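Local coordinates for surface presentation of antigens protein spaS (Salmonella typhimurium, PDB 3C01) that takes part in a type III secretory pathway that Salmonella needs to enter mammalian cells, this chain being the C-terminal part of an inner-membrane protein of the exporter family, at residues A34-K38 with V39-V43; D69-L72 with R73-W77. All coordinates share one frame; numbering follows the deposited sequence.

Contact 1 of 2, residues A34-K38 with V39-V43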
# COMPACT_ATOMS: atom_id res chain seq x y z
N ALA B 34 0.94 -9.88 -7.15
CA ALA B 34 1.65 -10.30 -8.36
C ALA B 34 1.79 -9.04 -9.25
O ALA B 34 2.83 -8.81 -9.82
CB ALA B 34 0.92 -11.44 -9.08
N TYR B 35 0.76 -8.20 -9.31
CA TYR B 35 0.83 -7.07 -10.22
C TYR B 35 1.84 -5.96 -9.74
O TYR B 35 2.58 -5.44 -10.52
CB TYR B 35 -0.58 -6.51 -10.50
CG TYR B 35 -0.54 -5.50 -11.61
CD1 TYR B 35 -0.58 -5.89 -12.94
CD2 TYR B 35 -0.45 -4.15 -11.33
CE1 TYR B 35 -0.53 -4.97 -13.97
CE2 TYR B 35 -0.39 -3.22 -12.36
CZ TYR B 35 -0.40 -3.65 -13.68
OH TYR B 35 -0.32 -2.74 -14.68
N ALA B 36 1.85 -5.64 -8.45
CA ALA B 36 2.81 -4.72 -7.89
C ALA B 36 4.29 -5.19 -8.12
O ALA B 36 5.18 -4.38 -8.45
CB ALA B 36 2.55 -4.59 -6.48
N GLU B 37 4.51 -6.50 -7.96
CA GLU B 37 5.81 -7.09 -8.21
C GLU B 37 6.18 -6.90 -9.66
O GLU B 37 7.24 -6.41 -9.94
CB GLU B 37 5.87 -8.58 -7.78
CG GLU B 37 6.18 -8.74 -6.24
CD GLU B 37 5.78 -10.11 -5.55
OE1 GLU B 37 5.88 -10.17 -4.27
OE2 GLU B 37 5.37 -11.11 -6.23
N LYS B 38 5.30 -7.25 -10.58
CA LYS B 38 5.51 -7.06 -12.01
C LYS B 38 5.83 -5.61 -12.39
O LYS B 38 6.65 -5.32 -13.24
CB LYS B 38 4.25 -7.50 -12.75
CG LYS B 38 4.34 -7.51 -14.26
CD LYS B 38 2.94 -7.71 -14.84
CE LYS B 38 2.85 -7.56 -16.37
NZ LYS B 38 1.59 -6.71 -16.67
N VAL B 39 5.20 -4.68 -11.74
CA VAL B 39 5.21 -3.34 -12.22
C VAL B 39 6.19 -2.48 -11.39
O VAL B 39 6.37 -1.30 -11.69
CB VAL B 39 3.75 -2.82 -12.16
CG1 VAL B 39 3.60 -1.80 -11.08
CG2 VAL B 39 3.30 -2.36 -13.51
N GLY B 40 6.82 -3.09 -10.36
CA GLY B 40 7.85 -2.47 -9.54
C GLY B 40 7.38 -1.67 -8.33
O GLY B 40 8.09 -0.77 -7.89
N VAL B 41 6.19 -1.94 -7.80
CA VAL B 41 5.71 -1.17 -6.64
C VAL B 41 5.96 -2.01 -5.40
O VAL B 41 5.46 -3.10 -5.34
CB VAL B 41 4.20 -0.85 -6.68
CG1 VAL B 41 3.74 -0.45 -5.29
CG2 VAL B 41 3.85 0.25 -7.71
N PRO B 42 6.73 -1.50 -4.42
CA PRO B 42 7.16 -2.34 -3.26
C PRO B 42 6.07 -2.93 -2.42
O PRO B 42 5.07 -2.26 -2.16
CB PRO B 42 7.98 -1.38 -2.39
CG PRO B 42 7.95 -0.03 -3.10
CD PRO B 42 7.32 -0.15 -4.42
N VAL B 43 6.29 -4.18 -1.98
CA VAL B 43 5.35 -4.95 -1.19
C VAL B 43 5.95 -5.20 0.18
O VAL B 43 7.02 -5.77 0.29
CB VAL B 43 5.01 -6.29 -1.88
CG1 VAL B 43 4.00 -7.11 -1.02
CG2 VAL B 43 4.44 -6.05 -3.29
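Ala36 CB sits at the apolar centre of this helix end, facing two valines of the chain that turns back past it: Val41 CB lies 4.1 Å from Ala36 CB, and Val43 CG2 approaches the same methyl. With CG1 of Val43 anti to the backbone N (chi1 -180°), CG2 is the branch left to reach the helix. Beside it, on a neighbouring face of the same last turn, Tyr35 and Val39 pack obliquely, the phenol end of the ring resting on one methyl, with Tyr35 CZ 3.9 Å from Val39 CG2. Around this apolar layer the backbone closes the helix. Val39 N donates to Tyr35 O at 3.0 Å, and Ala36 O accepts Val41 N, 2.7 Å away with an N-H...O angle of 153°. Gly40 N adds weak bonds to Ala36 O and Glu37 O. Gly40 leaves helical geometry with positive phi (88°), a conformation that favours glycine; with Val41 N bound to Ala36 O and Gly40 N weakly to Glu37 O, this is a Schellman motif. At the polar edge Glu37 OE1 forms a salt bridge with Arg33, and Lys38 NZ another with a sulfate that the crystallisation medium probably supplied. Tyr35 OH is hydrogen-bonded to an acidic side chain of another protein's chain. Val43, part of the cysteine pocket, pairs with a parallel strand of that chain, extending the sheet across the interface. Capped carbonyls and apolar packing thus turn the chain sharply toward strand 43-45, while Tyr35 and Lys38 reach groups outside the chain and Glu37 pairs back along its own helix.

Contact 2 of 2, residues D69-L72 with R73-W77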
# COMPACT_ATOMS: atom_id res chain seq x y z
N ASP B 69 0.65 7.45 12.38
CA ASP B 69 2.06 7.47 12.77
C ASP B 69 2.79 6.21 12.33
O ASP B 69 3.96 6.27 11.91
CB ASP B 69 2.23 7.69 14.29
CG ASP B 69 1.68 9.05 14.75
OD1 ASP B 69 1.76 10.03 13.97
OD2 ASP B 69 1.16 9.14 15.89
N GLU B 70 2.11 5.08 12.43
CA GLU B 70 2.70 3.82 11.97
C GLU B 70 2.91 3.83 10.46
O GLU B 70 3.97 3.47 9.99
CB GLU B 70 1.80 2.69 12.37
CG GLU B 70 2.42 1.35 12.26
CD GLU B 70 1.62 0.28 13.00
OE1 GLU B 70 2.15 -0.85 13.13
OE2 GLU B 70 0.47 0.58 13.47
N VAL B 71 1.91 4.27 9.70
CA VAL B 71 2.04 4.37 8.24
C VAL B 71 3.18 5.32 7.84
O VAL B 71 4.02 4.99 6.99
CB VAL B 71 0.72 4.85 7.58
CG1 VAL B 71 0.93 5.07 6.12
CG2 VAL B 71 -0.43 3.82 7.76
N LEU B 72 3.21 6.50 8.47
CA LEU B 72 4.30 7.46 8.26
C LEU B 72 5.68 6.86 8.55
O LEU B 72 6.61 7.02 7.75
CB LEU B 72 4.06 8.74 9.06
CG LEU B 72 3.56 9.96 8.26
CD1 LEU B 72 2.69 9.59 7.04
CD2 LEU B 72 2.90 11.04 9.15
N ARG B 73 5.82 6.13 9.65
CA ARG B 73 7.09 5.43 9.90
C ARG B 73 7.46 4.48 8.74
O ARG B 73 8.61 4.46 8.29
CB ARG B 73 7.08 4.70 11.25
CG ARG B 73 7.58 5.56 12.44
CD ARG B 73 7.56 4.80 13.78
NE ARG B 73 6.30 4.98 14.55
CZ ARG B 73 5.38 4.04 14.81
NH1 ARG B 73 5.53 2.79 14.38
NH2 ARG B 73 4.29 4.34 15.50
N LEU B 74 6.49 3.74 8.20
CA LEU B 74 6.76 2.83 7.06
C LEU B 74 7.25 3.63 5.84
O LEU B 74 8.18 3.21 5.14
CB LEU B 74 5.50 2.07 6.65
CG LEU B 74 5.66 0.56 6.50
CD1 LEU B 74 4.43 -0.08 5.79
CD2 LEU B 74 6.97 0.18 5.81
N LEU B 75 6.61 4.77 5.61
CA LEU B 75 6.92 5.62 4.45
C LEU B 75 8.32 6.24 4.55
O LEU B 75 9.07 6.26 3.58
CB LEU B 75 5.86 6.72 4.32
CG LEU B 75 4.60 6.59 3.43
CD1 LEU B 75 4.55 5.30 2.72
CD2 LEU B 75 3.25 6.95 4.19
N VAL B 76 8.67 6.73 5.74
CA VAL B 76 10.01 7.27 5.95
C VAL B 76 11.01 6.14 5.79
O VAL B 76 12.05 6.29 5.14
CB VAL B 76 10.17 7.97 7.35
CG1 VAL B 76 11.64 8.17 7.72
CG2 VAL B 76 9.43 9.30 7.36
N TRP B 77 10.70 5.00 6.37
CA TRP B 77 11.59 3.88 6.28
C TRP B 77 11.86 3.51 4.81
O TRP B 77 12.98 3.33 4.40
CB TRP B 77 11.02 2.71 7.05
CG TRP B 77 11.90 1.55 6.98
CD1 TRP B 77 13.02 1.30 7.75
CD2 TRP B 77 11.80 0.47 6.06
NE1 TRP B 77 13.58 0.11 7.37
CE2 TRP B 77 12.87 -0.41 6.33
CE3 TRP B 77 10.90 0.15 5.05
CZ2 TRP B 77 13.04 -1.60 5.63
CZ3 TRP B 77 11.10 -1.03 4.32
CH2 TRP B 77 12.15 -1.89 4.63
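Four successive i to i+4 bonds carry the helix from Asp69-Leu72 into Arg73-Trp77, among them Leu75 N to Val71 O at 2.9 Å and Val76 N to Leu72 O at 2.9 Å. On the buried side Val71 and Leu75 run alongside one another in a common direction, and Val71 CG1 meets Leu75 CD2 at 3.6 Å. That same Leu75 methyl also approaches Leu72 CD1, at 3.9 Å, but here the two leucines are crossed; one methyl of Leu75 therefore touches both Val71 and Leu72. Arg73 folds back along the exposed side. Its chain bends at chi3 (-93°), bringing one guanidinium face over the backbone of the turn before: Asp69 O stands 3.7 Å above the plane, displaced from the middle of the group, with Glu70 CA over the same face. Neither neighbouring acid closes a salt bridge with it, since Glu70 OE1 remains 5.1 Å from Arg73 NH1, although the opposite charges probably still attract at this range. Beyond the helix, Val71 touches Val63, Leu72 and Leu75 touch Pro18, and Glu70 and Leu74 lean on Leu49 of helix 47-56. Leu74 and Leu75 also pack on apolar side chains of another protein's chain. Val71, Leu72, Leu74 and Leu75 thus face the fold or the partner chain while Asp69 and Arg73 lie on the surface, consistent with an amphipathic alpha-helix, though Val76 and Trp77 are on the surface too.

Overall arrangement
Contact 1 comes first along the chain; the two centres are about 19 Å apart, with the middle of the chain between them. Their nearest atoms, about 7 Å from each other, do not touch. No helix is common to both: residues 34-43 take the chain from the end of helix 26-39 into strand 43-45, whereas residues 69-77 lie wholly within helix 65-84, with helix 47-56 between them in sequence. Both belong to the part of the chain shared by the type III secretion exporter family, and both meet another protein's chain. The contrast is instructive: local contacts of similar span end one helix and sustain another, while both contribute to an interface between chains.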